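Local coordinates for protein genome packaging NTPase B204 (Sulfolobus turreted icosahedral virus 2, PDB 4KFU) that probably hydrolyses ATP as a P-loop ATPase of the FtsK-HerA superfamily to power the packaging of viral DNA into the capsid, at residues Leu60-Val71 / Leu84-Tyr95; Ser18-Ile26 / Gly47-Tyr55. All blocks are in the same frame, centred on the assembly; numbering follows the deposited sequence.

Contact 1 of 2, residues Leu60-Val71 / Leu84-Tyr95; sequences LSDIVSKQYVVV and LWQASKLHSKKY
Ala87 of helix 78-95 sits against helix 60-65, its CB 3.8 Å from Leu60 CD2 and 3.9 Å from Ile63 CG2. Helix 78-95, the crossover helix between parallel strands 68-72 and 98-102, packs here on the helix of the preceding connection. The two helix segments run in roughly the same direction at 35°, with axes 8.0 Å apart. Val64 fits against the next turn of the partner helix. With CG1 turned opposite the backbone N (chi1 -177°), it brings that methyl to 4.0 Å from Leu90 CB, while CG2 packs against Ala87 O. Deeper in, Ile63 and Leu84 cross at about a right angle through their CD1 methyls, and Val71, on strand 68-72, adds CG2 to the same patch. The Leu84 side chain, which also touches the zinc ligand Asp39, lies about 5 Å from the bound zinc ion.

The polar centre is His91. Its ND1 donates to Ile63 O at 2.8 Å (160° at the hydrogen), with the acceptor close to the ring plane. The other nitrogen, NE2, is hydrogen-bonded to Ser35 OG, so both ring nitrogens are held and the rotation of the imidazole is fixed. CE1 lies between them, 3.1 Å from Lys66 O and near Gln67 O, a carbonyl oxygen buried here with no hydrogen-bond partner in the model.

A CH-pi contact marks the C-terminal end of helix 78-95. Gln67 CA stands over one face of Tyr95, 3.8 Å from the ring centroid, and Gln67 CB and CG continue across the ring obliquely, both nearest CE2. The modelled approach of the Tyr95 hydroxyl to Ser65 O is too close to be trusted.

One neighbouring helix thus supplies a donor to the last turn of helix 60-65 and covers the turn into strand 68-72 with an imidazole and a phenol.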
loop_
_atom_site.group_PDB
_atom_site.type_symbol
_atom_site.label_atom_id
_atom_site.label_comp_id
_atom_site.label_asym_id
_atom_site.label_seq_id
_atom_site.Cartn_x
_atom_site.Cartn_y
_atom_site.Cartn_z
ATOM N N LEU A 60 -21.466 -0.425 1.427
ATOM C CA LEU A 60 -20.671 0.591 2.107
ATOM C C LEU A 60 -20.779 0.424 3.607
ATOM O O LEU A 60 -19.858 0.758 4.360
ATOM C CB LEU A 60 -21.189 1.981 1.749
ATOM C CG LEU A 60 -20.707 2.589 0.445
ATOM C CD1 LEU A 60 -21.496 3.864 0.173
ATOM C CD2 LEU A 60 -19.234 2.874 0.569
ATOM N N SER A 61 -21.934 -0.062 4.040
ATOM C CA SER A 61 -22.195 -0.255 5.460
ATOM C C SER A 61 -21.234 -1.272 6.047
ATOM O O SER A 61 -20.717 -1.080 7.150
ATOM C CB SER A 61 -23.639 -0.723 5.674
ATOM O OG SER A 61 -23.838 -1.085 7.032
ATOM N N ASP A 62 -21.011 -2.360 5.311
ATOM C CA ASP A 62 -20.046 -3.378 5.726
ATOM C C ASP A 62 -18.650 -2.785 5.917
ATOM O O ASP A 62 -17.932 -3.159 6.845
ATOM C CB ASP A 62 -19.974 -4.510 4.697
ATOM C CG ASP A 62 -21.234 -5.351 4.649
ATOM O OD1 ASP A 62 -22.113 -5.168 5.524
ATOM O OD2 ASP A 62 -21.337 -6.197 3.727
ATOM N N ILE A 63 -18.265 -1.858 5.045
ATOM C CA ILE A 63 -16.926 -1.270 5.133
ATOM C C ILE A 63 -16.765 -0.533 6.454
ATOM O O ILE A 63 -15.743 -0.658 7.122
ATOM C CB ILE A 63 -16.640 -0.317 3.959
ATOM C CG1 ILE A 63 -16.801 -1.062 2.635
ATOM C CG2 ILE A 63 -15.238 0.270 4.062
ATOM C CD1 ILE A 63 -16.524 -0.197 1.421
ATOM N N VAL A 64 -17.791 0.211 6.852
ATOM C CA VAL A 64 -17.742 0.938 8.119
ATOM C C VAL A 64 -17.848 0.024 9.355
ATOM O O VAL A 64 -17.143 0.231 10.344
ATOM C CB VAL A 64 -18.857 2.031 8.187
ATOM C CG1 VAL A 64 -18.753 2.835 9.481
ATOM C CG2 VAL A 64 -18.771 2.951 6.985
ATOM N N SER A 65 -18.730 -0.978 9.304
ATOM C CA SER A 65 -19.064 -1.747 10.506
ATOM C C SER A 65 -18.164 -2.949 10.816
ATOM O O SER A 65 -18.008 -3.319 11.984
ATOM C CB SER A 65 -20.537 -2.194 10.481
ATOM O OG SER A 65 -20.778 -3.112 9.432
ATOM N N LYS A 66 -17.584 -3.562 9.785
ATOM C CA LYS A 66 -16.766 -4.764 9.971
ATOM C C LYS A 66 -15.323 -4.406 10.313
ATOM O O LYS A 66 -14.691 -3.610 9.608
ATOM C CB LYS A 66 -16.811 -5.634 8.713
ATOM C CG LYS A 66 -18.214 -6.136 8.350
ATOM C CD LYS A 66 -18.755 -7.103 9.402
ATOM C CE LYS A 66 -20.193 -7.513 9.092
ATOM N NZ LYS A 66 -21.066 -6.308 9.009
ATOM N N GLN A 67 -14.801 -5.005 11.382
ATOM C CA GLN A 67 -13.470 -4.662 11.900
ATOM C C GLN A 67 -12.342 -4.996 10.915
ATOM O O GLN A 67 -11.462 -4.173 10.676
ATOM C CB GLN A 67 -13.215 -5.347 13.247
ATOM C CG GLN A 67 -11.923 -4.908 13.934
ATOM C CD GLN A 67 -11.652 -5.674 15.220
ATOM O OE1 GLN A 67 -12.143 -6.788 15.403
ATOM N NE2 GLN A 67 -10.871 -5.074 16.118
ATOM N N TYR A 68 -12.379 -6.204 10.353
ATOM C CA TYR A 68 -11.437 -6.594 9.316
ATOM C C TYR A 68 -12.203 -6.839 8.028
ATOM O O TYR A 68 -13.029 -7.753 7.948
ATOM C CB TYR A 68 -10.633 -7.824 9.752
ATOM C CG TYR A 68 -9.797 -7.540 10.981
ATOM C CD1 TYR A 68 -8.636 -6.777 10.891
ATOM C CD2 TYR A 68 -10.179 -8.004 12.235
ATOM C CE1 TYR A 68 -7.869 -6.500 12.007
ATOM C CE2 TYR A 68 -9.418 -7.726 13.363
ATOM C CZ TYR A 68 -8.265 -6.978 13.240
ATOM O OH TYR A 68 -7.501 -6.697 14.352
ATOM N N VAL A 69 -11.937 -6.013 7.019
ATOM C CA VAL A 69 -12.805 -5.978 5.850
ATOM C C VAL A 69 -12.047 -5.995 4.523
ATOM O O VAL A 69 -10.985 -5.374 4.367
ATOM C CB VAL A 69 -13.809 -4.786 5.943
ATOM C CG1 VAL A 69 -13.075 -3.494 6.184
ATOM C CG2 VAL A 69 -14.682 -4.685 4.695
ATOM N N VAL A 70 -12.609 -6.734 3.573
ATOM C CA VAL A 70 -12.030 -6.891 2.252
ATOM C C VAL A 70 -13.063 -6.469 1.221
ATOM O O VAL A 70 -14.196 -6.974 1.215
ATOM C CB VAL A 70 -11.630 -8.359 2.008
ATOM C CG1 VAL A 70 -11.060 -8.538 0.601
ATOM C CG2 VAL A 70 -10.637 -8.822 3.062
ATOM N N VAL A 71 -12.668 -5.535 0.362
ATOM C CA VAL A 71 -13.545 -4.973 -0.644
ATOM C C VAL A 71 -13.008 -5.337 -2.023
ATOM O O VAL A 71 -11.939 -4.865 -2.413
ATOM C CB VAL A 71 -13.553 -3.428 -0.558
ATOM C CG1 VAL A 71 -14.708 -2.855 -1.367
ATOM C CG2 VAL A 71 -13.608 -2.965 0.894
ATOM N N LEU A 84 -14.829 4.792 -1.262
ATOM C CA LEU A 84 -14.103 3.952 -0.302
ATOM C C LEU A 84 -13.407 4.774 0.772
ATOM O O LEU A 84 -13.326 4.357 1.930
ATOM C CB LEU A 84 -13.067 3.089 -1.040
ATOM C CG LEU A 84 -12.075 2.301 -0.182
ATOM C CD1 LEU A 84 -12.795 1.300 0.702
ATOM C CD2 LEU A 84 -11.046 1.577 -1.043
ATOM N N TRP A 85 -12.876 5.929 0.373
ATOM C CA TRP A 85 -12.167 6.798 1.310
ATOM C C TRP A 85 -13.117 7.377 2.365
ATOM O O TRP A 85 -12.795 7.407 3.563
ATOM C CB TRP A 85 -11.430 7.900 0.547
ATOM C CG TRP A 85 -10.647 8.844 1.425
ATOM C CD1 TRP A 85 -10.943 10.155 1.691
ATOM C CD2 TRP A 85 -9.438 8.552 2.143
ATOM N NE1 TRP A 85 -9.997 10.689 2.541
ATOM C CE2 TRP A 85 -9.069 9.735 2.829
ATOM C CE3 TRP A 85 -8.636 7.414 2.270
ATOM C CZ2 TRP A 85 -7.928 9.798 3.635
ATOM C CZ3 TRP A 85 -7.503 7.490 3.066
ATOM C CH2 TRP A 85 -7.166 8.674 3.743
ATOM N N GLN A 86 -14.284 7.835 1.924
ATOM C CA GLN A 86 -15.277 8.372 2.841
ATOM C C GLN A 86 -15.727 7.302 3.821
ATOM O O GLN A 86 -15.869 7.564 5.026
ATOM C CB GLN A 86 -16.498 8.905 2.071
ATOM C CG GLN A 86 -16.232 10.159 1.243
ATOM C CD GLN A 86 -15.721 11.324 2.078
ATOM O OE1 GLN A 86 -16.240 11.612 3.168
ATOM N NE2 GLN A 86 -14.707 12.013 1.564
ATOM N N ALA A 87 -15.955 6.097 3.306
ATOM C CA ALA A 87 -16.362 4.968 4.152
ATOM C C ALA A 87 -15.232 4.572 5.101
ATOM O O ALA A 87 -15.473 4.166 6.240
ATOM C CB ALA A 87 -16.800 3.771 3.296
ATOM N N SER A 88 -13.988 4.678 4.632
ATOM C CA SER A 88 -12.842 4.341 5.481
ATOM C C SER A 88 -12.691 5.304 6.651
ATOM O O SER A 88 -12.339 4.897 7.751
ATOM C CB SER A 88 -11.539 4.314 4.657
ATOM O OG SER A 88 -11.577 3.296 3.666
ATOM N N LYS A 89 -12.914 6.589 6.394
ATOM C CA LYS A 89 -12.868 7.603 7.449
ATOM C C LYS A 89 -13.918 7.332 8.541
ATOM O O LYS A 89 -13.638 7.446 9.737
ATOM C CB LYS A 89 -13.036 9.002 6.851
ATOM C CG LYS A 89 -11.789 9.513 6.122
ATOM C CD LYS A 89 -11.829 11.024 5.877
ATOM C CE LYS A 89 -12.808 11.404 4.790
ATOM N NZ LYS A 89 -12.697 12.860 4.473
ATOM N N LEU A 90 -15.122 6.952 8.128
ATOM C CA LEU A 90 -16.159 6.604 9.105
ATOM C C LEU A 90 -15.808 5.307 9.837
ATOM O O LEU A 90 -16.002 5.200 11.050
ATOM C CB LEU A 90 -17.542 6.544 8.449
ATOM C CG LEU A 90 -18.043 7.911 7.950
ATOM C CD1 LEU A 90 -19.323 7.785 7.116
ATOM C CD2 LEU A 90 -18.263 8.881 9.109
ATOM N N HIS A 91 -15.272 4.333 9.102
ATOM C CA HIS A 91 -14.737 3.130 9.729
ATOM C C HIS A 91 -13.732 3.491 10.824
ATOM O O HIS A 91 -13.724 2.882 11.891
ATOM C CB HIS A 91 -14.054 2.247 8.683
ATOM C CG HIS A 91 -13.343 1.064 9.260
ATOM N ND1 HIS A 91 -13.778 -0.229 9.058
ATOM C CD2 HIS A 91 -12.224 0.970 10.018
ATOM C CE1 HIS A 91 -12.959 -1.067 9.672
ATOM N NE2 HIS A 91 -12.015 -0.364 10.268
ATOM N N SER A 92 -12.883 4.479 10.550
ATOM C CA SER A 92 -11.844 4.892 11.494
ATOM C C SER A 92 -12.431 5.572 12.732
ATOM O O SER A 92 -11.889 5.450 13.841
ATOM C CB SER A 92 -10.833 5.822 10.803
ATOM O OG SER A 92 -9.920 6.360 11.744
ATOM N N LYS A 93 -13.528 6.298 12.534
ATOM C CA LYS A 93 -14.252 6.892 13.646
ATOM C C LYS A 93 -14.667 5.803 14.636
ATOM O O LYS A 93 -14.499 5.954 15.846
ATOM C CB LYS A 93 -15.487 7.643 13.148
ATOM C CG LYS A 93 -15.210 9.033 12.580
ATOM C CD LYS A 93 -14.359 9.866 13.536
ATOM C CE LYS A 93 -14.450 11.356 13.216
ATOM N NZ LYS A 93 -14.132 11.661 11.790
ATOM N N LYS A 94 -15.186 4.697 14.113
ATOM C CA LYS A 94 -15.662 3.604 14.954
ATOM C C LYS A 94 -14.522 2.800 15.556
ATOM O O LYS A 94 -14.470 2.612 16.775
ATOM C CB LYS A 94 -16.584 2.675 14.156
ATOM C CG LYS A 94 -17.074 1.454 14.933
ATOM C CD LYS A 94 -17.977 0.588 14.063
ATOM C CE LYS A 94 -19.103 -0.043 14.877
ATOM N NZ LYS A 94 -18.824 -1.456 15.245
ATOM N N TYR A 95 -13.605 2.329 14.705
ATOM C CA TYR A 95 -12.569 1.389 15.142
ATOM C C TYR A 95 -11.241 2.027 15.524
ATOM O O TYR A 95 -10.301 1.318 15.867
ATOM C CB TYR A 95 -12.324 0.314 14.079
ATOM C CG TYR A 95 -13.468 -0.659 13.931
ATOM C CD1 TYR A 95 -14.317 -0.606 12.834
ATOM C CD2 TYR A 95 -13.710 -1.620 14.904
ATOM C CE1 TYR A 95 -15.381 -1.494 12.704
ATOM C CE2 TYR A 95 -14.762 -2.510 14.788
ATOM C CZ TYR A 95 -15.593 -2.445 13.686
ATOM O OH TYR A 95 -16.638 -3.337 13.574
#

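Contact 2 of 2, residues Ser18-Ile26 / Gly47-Tyr55. With MG (magnesium ion), chain K; ACP (phosphomethylphosphonic acid adenylate ester), chain E.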
loop_
_atom_site.group_PDB
_atom_site.type_symbol
_atom_site.label_atom_id
_atom_site.label_comp_id
_atom_site.label_asym_id
_atom_site.label_seq_id
_atom_site.Cartn_x
_atom_site.Cartn_y
_atom_site.Cartn_z
ATOM N N SER A 18 3.205 -8.948 -2.022
ATOM C CA SER A 18 1.919 -9.322 -1.423
ATOM C C SER A 18 2.140 -10.299 -0.283
ATOM O O SER A 18 1.390 -10.306 0.692
ATOM C CB SER A 18 0.983 -9.936 -2.456
ATOM O OG SER A 18 0.431 -8.937 -3.280
ATOM N N TYR A 19 3.174 -11.121 -0.416
ATOM C CA TYR A 19 3.553 -12.063 0.637
ATOM C C TYR A 19 3.926 -11.285 1.891
ATOM O O TYR A 19 3.567 -11.665 3.003
ATOM C CB TYR A 19 4.733 -12.909 0.168
ATOM C CG TYR A 19 5.013 -14.147 1.000
ATOM C CD1 TYR A 19 4.377 -15.356 0.720
ATOM C CD2 TYR A 19 5.923 -14.112 2.050
ATOM C CE1 TYR A 19 4.636 -16.499 1.472
ATOM C CE2 TYR A 19 6.186 -15.242 2.807
ATOM C CZ TYR A 19 5.540 -16.432 2.512
ATOM O OH TYR A 19 5.803 -17.549 3.260
ATOM N N LEU A 20 4.664 -10.196 1.699
ATOM C CA LEU A 20 4.984 -9.264 2.778
ATOM C C LEU A 20 3.719 -8.717 3.463
ATOM O O LEU A 20 3.641 -8.627 4.692
ATOM C CB LEU A 20 5.816 -8.103 2.214
ATOM C CG LEU A 20 6.768 -7.376 3.160
ATOM C CD1 LEU A 20 7.691 -8.361 3.848
ATOM C CD2 LEU A 20 7.580 -6.333 2.382
ATOM N N ILE A 21 2.738 -8.324 2.659
ATOM C CA ILE A 21 1.479 -7.823 3.201
ATOM C C ILE A 21 0.779 -8.915 4.007
ATOM O O ILE A 21 0.344 -8.675 5.144
ATOM C CB ILE A 21 0.553 -7.301 2.085
ATOM C CG1 ILE A 21 1.131 -6.010 1.492
ATOM C CG2 ILE A 21 -0.846 -7.039 2.618
ATOM C CD1 ILE A 21 0.369 -5.473 0.293
ATOM N N LYS A 22 0.697 -10.115 3.429
ATOM C CA LYS A 22 -0.070 -11.212 4.035
ATOM C C LYS A 22 0.595 -11.807 5.266
ATOM O O LYS A 22 -0.091 -12.238 6.191
ATOM C CB LYS A 22 -0.320 -12.326 3.012
ATOM C CG LYS A 22 -1.191 -11.920 1.824
ATOM C CD LYS A 22 -1.034 -12.920 0.675
ATOM C CE LYS A 22 -1.698 -12.418 -0.604
ATOM N NZ LYS A 22 -1.496 -13.355 -1.751
ATOM N N HIS A 23 1.925 -11.842 5.283
ATOM C CA HIS A 23 2.630 -12.579 6.334
ATOM C C HIS A 23 3.529 -11.716 7.206
ATOM O O HIS A 23 4.215 -12.225 8.084
ATOM C CB HIS A 23 3.422 -13.742 5.744
ATOM C CG HIS A 23 2.565 -14.766 5.071
ATOM N ND1 HIS A 23 2.664 -15.053 3.726
ATOM C CD2 HIS A 23 1.589 -15.570 5.557
ATOM C CE1 HIS A 23 1.792 -15.998 3.415
ATOM N NE2 HIS A 23 1.125 -16.323 4.506
ATOM N N TYR A 24 3.543 -10.412 6.960
ATOM C CA TYR A 24 4.176 -9.523 7.918
ATOM C C TYR A 24 3.233 -8.424 8.391
ATOM O O TYR A 24 2.894 -8.360 9.574
ATOM C CB TYR A 24 5.468 -8.903 7.392
ATOM C CG TYR A 24 5.987 -7.895 8.383
ATOM C CD1 TYR A 24 6.546 -8.308 9.584
ATOM C CD2 TYR A 24 5.875 -6.536 8.146
ATOM C CE1 TYR A 24 7.003 -7.396 10.510
ATOM C CE2 TYR A 24 6.326 -5.613 9.070
ATOM C CZ TYR A 24 6.891 -6.051 10.249
ATOM O OH TYR A 24 7.347 -5.139 11.170
ATOM N N PHE A 25 2.827 -7.547 7.472
ATOM C CA PHE A 25 1.981 -6.412 7.846
ATOM C C PHE A 25 0.649 -6.803 8.498
ATOM O O PHE A 25 0.359 -6.359 9.603
ATOM C CB PHE A 25 1.766 -5.473 6.655
ATOM C CG PHE A 25 3.009 -4.703 6.264
ATOM C CD1 PHE A 25 3.470 -3.660 7.058
ATOM C CD2 PHE A 25 3.722 -5.031 5.111
ATOM C CE1 PHE A 25 4.629 -2.941 6.716
ATOM C CE2 PHE A 25 4.876 -4.311 4.747
ATOM C CZ PHE A 25 5.331 -3.272 5.552
ATOM N N ILE A 26 -0.151 -7.623 7.822
ATOM C CA ILE A 26 -1.434 -8.068 8.380
ATOM C C ILE A 26 -1.340 -8.744 9.760
ATOM O O ILE A 26 -2.076 -8.360 10.669
ATOM C CB ILE A 26 -2.249 -8.921 7.380
ATOM C CG1 ILE A 26 -2.841 -8.019 6.296
ATOM C CG2 ILE A 26 -3.351 -9.707 8.109
ATOM C CD1 ILE A 26 -3.384 -8.768 5.108
ATOM N N GLY A 47 -13.712 -16.274 -5.109
ATOM C CA GLY A 47 -13.346 -15.082 -4.362
ATOM C C GLY A 47 -12.173 -14.291 -4.924
ATOM O O GLY A 47 -11.733 -14.518 -6.052
ATOM N N SER A 48 -11.658 -13.363 -4.123
ATOM C CA SER A 48 -10.540 -12.527 -4.543
ATOM C C SER A 48 -9.295 -12.859 -3.730
ATOM O O SER A 48 -9.366 -13.604 -2.747
ATOM C CB SER A 48 -10.896 -11.047 -4.416
ATOM O OG SER A 48 -11.144 -10.700 -3.067
ATOM N N GLU A 49 -8.159 -12.297 -4.135
ATOM C CA GLU A 49 -6.875 -12.695 -3.557
ATOM C C GLU A 49 -6.864 -12.642 -2.033
ATOM O O GLU A 49 -6.335 -13.539 -1.370
ATOM C CB GLU A 49 -5.732 -11.844 -4.114
ATOM C CG GLU A 49 -4.417 -12.078 -3.364
ATOM C CD GLU A 49 -3.212 -11.480 -4.068
ATOM O OE1 GLU A 49 -3.394 -10.567 -4.913
ATOM O OE2 GLU A 49 -2.079 -11.926 -3.768
ATOM N N TYR A 50 -7.486 -11.614 -1.469
ATOM C CA TYR A 50 -7.433 -11.435 -0.017
ATOM C C TYR A 50 -8.698 -11.896 0.728
ATOM O O TYR A 50 -8.860 -11.578 1.910
ATOM C CB TYR A 50 -7.143 -9.965 0.312
ATOM C CG TYR A 50 -5.711 -9.543 0.031
ATOM C CD1 TYR A 50 -4.730 -9.625 1.019
ATOM C CD2 TYR A 50 -5.344 -9.055 -1.216
ATOM C CE1 TYR A 50 -3.401 -9.226 0.765
ATOM C CE2 TYR A 50 -4.024 -8.657 -1.479
ATOM C CZ TYR A 50 -3.066 -8.744 -0.483
ATOM O OH TYR A 50 -1.761 -8.353 -0.753
ATOM N N SER A 51 -9.569 -12.655 0.056
ATOM C CA SER A 51 -10.833 -13.117 0.661
ATOM C C SER A 51 -10.690 -13.742 2.050
ATOM O O SER A 51 -11.542 -13.562 2.911
ATOM C CB SER A 51 -11.562 -14.097 -0.270
ATOM O OG SER A 51 -12.194 -13.406 -1.329
ATOM N N LYS A 52 -9.601 -14.460 2.282
ATOM C CA LYS A 52 -9.409 -15.116 3.565
ATOM C C LYS A 52 -9.053 -14.160 4.709
ATOM O O LYS A 52 -9.075 -14.550 5.882
ATOM C CB LYS A 52 -8.326 -16.200 3.437
ATOM N N PHE A 53 -8.731 -12.913 4.379
ATOM C CA PHE A 53 -8.171 -11.992 5.371
ATOM C C PHE A 53 -9.156 -11.047 6.064
ATOM O O PHE A 53 -8.744 -10.205 6.869
ATOM C CB PHE A 53 -7.019 -11.193 4.754
ATOM C CG PHE A 53 -5.829 -12.038 4.432
ATOM C CD1 PHE A 53 -4.853 -12.267 5.383
ATOM C CD2 PHE A 53 -5.708 -12.639 3.189
ATOM C CE1 PHE A 53 -3.750 -13.061 5.096
ATOM C CE2 PHE A 53 -4.611 -13.448 2.888
ATOM C CZ PHE A 53 -3.631 -13.657 3.846
ATOM N N GLY A 54 -10.445 -11.192 5.770
ATOM C CA GLY A 54 -11.453 -10.383 6.443
ATOM C C GLY A 54 -12.849 -10.569 5.887
ATOM O O GLY A 54 -13.068 -11.415 5.010
ATOM N N TYR A 55 -13.803 -9.783 6.387
ATOM C CA TYR A 55 -15.184 -9.894 5.904
ATOM C C TYR A 55 -15.323 -9.376 4.465
ATOM O O TYR A 55 -14.950 -8.234 4.165
ATOM C CB TYR A 55 -16.154 -9.144 6.818
ATOM C CG TYR A 55 -17.607 -9.397 6.452
ATOM C CD1 TYR A 55 -18.306 -10.472 6.993
ATOM C CD2 TYR A 55 -18.266 -8.581 5.538
ATOM C CE1 TYR A 55 -19.642 -10.718 6.644
ATOM C CE2 TYR A 55 -19.592 -8.818 5.179
ATOM C CZ TYR A 55 -20.273 -9.886 5.735
ATOM O OH TYR A 55 -21.587 -10.108 5.385
HETATM MG MG MG K . 0.567 -9.429 -5.380
HETATM P PG ACP E . 1.254 -10.799 -8.097
HETATM O O1G ACP E . 1.773 -9.827 -9.262
HETATM O O2G ACP E . 0.445 -9.910 -7.036
HETATM O O3G ACP E . 0.383 -11.856 -8.673
HETATM P PB ACP E . 3.452 -10.570 -6.036
HETATM O O1B ACP E . 2.384 -9.880 -5.054
HETATM O O2B ACP E . 4.329 -9.577 -6.682
HETATM C C3B ACP E . 2.671 -11.605 -7.304
HETATM P PA ACP E . 3.763 -12.512 -3.993
HETATM O O1A ACP E . 2.365 -12.920 -4.392
HETATM O O2A ACP E . 4.019 -11.802 -2.680
HETATM O O3A ACP E . 4.380 -11.557 -5.143
HETATM O "O5'" ACP E . 4.702 -13.819 -3.966
HETATM C "C5'" ACP E . 4.820 -14.741 -5.047
HETATM C "C4'" ACP E . 5.353 -16.065 -4.483
HETATM O "O4'" ACP E . 6.686 -15.969 -3.962
HETATM C "C3'" ACP E . 4.487 -16.566 -3.339
HETATM O "O3'" ACP E . 3.642 -17.628 -3.799
HETATM C "C2'" ACP E . 5.441 -17.119 -2.308
HETATM O "O2'" ACP E . 5.287 -18.533 -2.338
HETATM C "C1'" ACP E . 6.843 -16.744 -2.765
HETATM N N9 ACP E . 7.444 -15.914 -1.688
HETATM C C8 ACP E . 7.306 -14.580 -1.558
HETATM N N7 ACP E . 7.977 -14.121 -0.466
HETATM C C5 ACP E . 8.549 -15.181 0.131
HETATM C C6 ACP E . 9.398 -15.404 1.325
HETATM N N6 ACP E . 9.776 -14.393 2.139
HETATM N N1 ACP E . 9.778 -16.674 1.590
HETATM C C2 ACP E . 9.411 -17.704 0.800
HETATM N N3 ACP E . 8.647 -17.574 -0.299
HETATM C C4 ACP E . 8.192 -16.356 -0.681
HETATM O O HOH W 1 -1.483 -9.032 -5.569
HETATM O O HOH W 2 0.066 -11.409 -4.984
HETATM O O HOH W 3 0.530 -7.355 -5.612
#
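Lys22 and Glu49 reach each other through two extended chains that cross at about a right angle: Lys22 sets out with CG opposite its carbonyl carbon (chi1 -64°), and Glu49 with CG opposite its backbone nitrogen (chi1 171°). Lys22 belongs to the helix that follows the P-loop (Walker A motif), and Glu49 to the loop after strand 35-40. The resulting salt bridge is short, Lys22 NZ to Glu49 OE2 2.5 Å, and uses the lone pair of OE2 that faces away from OE1.

The aliphatic part of Lys22 is held by two rings. Its CG lies 3.6 Å from both Tyr50 CE1 and Phe53 CZ, and CE stands off-centre over the Tyr50 ring in a CH-pi contact. One turn on, Ile26 CD1 packs on Phe53 CD1 at 3.8 Å. Ile21 crosses Tyr50 at about a right angle, its CG2 against CE1. The Tyr50 hydroxyl is hydrogen-bonded to Asp103, probably the Walker B aspartate, whose OD2 also bonds Ser18 OG. One carboxylate therefore orients both the loop tyrosine and the metal-binding serine.

At the start of the helix, Ser18 OG binds the magnesium ion, whose other ligands are ACP O2G, ACP O1B and three waters, while the Tyr19 amide donates to ACP O2A and its ring carries the adenine on one face. Glu49 acts in the second shell, accepting from one metal-bound water at OE2 and probably from another at OE1. The water at Glu49 OE2, 2.5 Å from it, also donates to ACP O1A at 2.8 Å.

Overall arrangement
From the N terminus the chain runs through strand 6-10 and the P-loop into helix 17-31, continues through strand 35-40, and returns to that helix with residues 47-55; contact 2 closes this first loop. Contact 1 opens only afterwards, closing a shorter loop between 60-71 and 84-95, so the two lie in series and neither nest nor cross. Their centres are 17 Å apart, yet they join at the sheet edge: Tyr55, at the end of contact 2, probably exchanges backbone hydrogen bonds with Tyr68 and Val70 of contact 1. Together they tie the nucleotide-binding helix, through strands 55-56 and 68-72, to the helices packed at this end of the sheet.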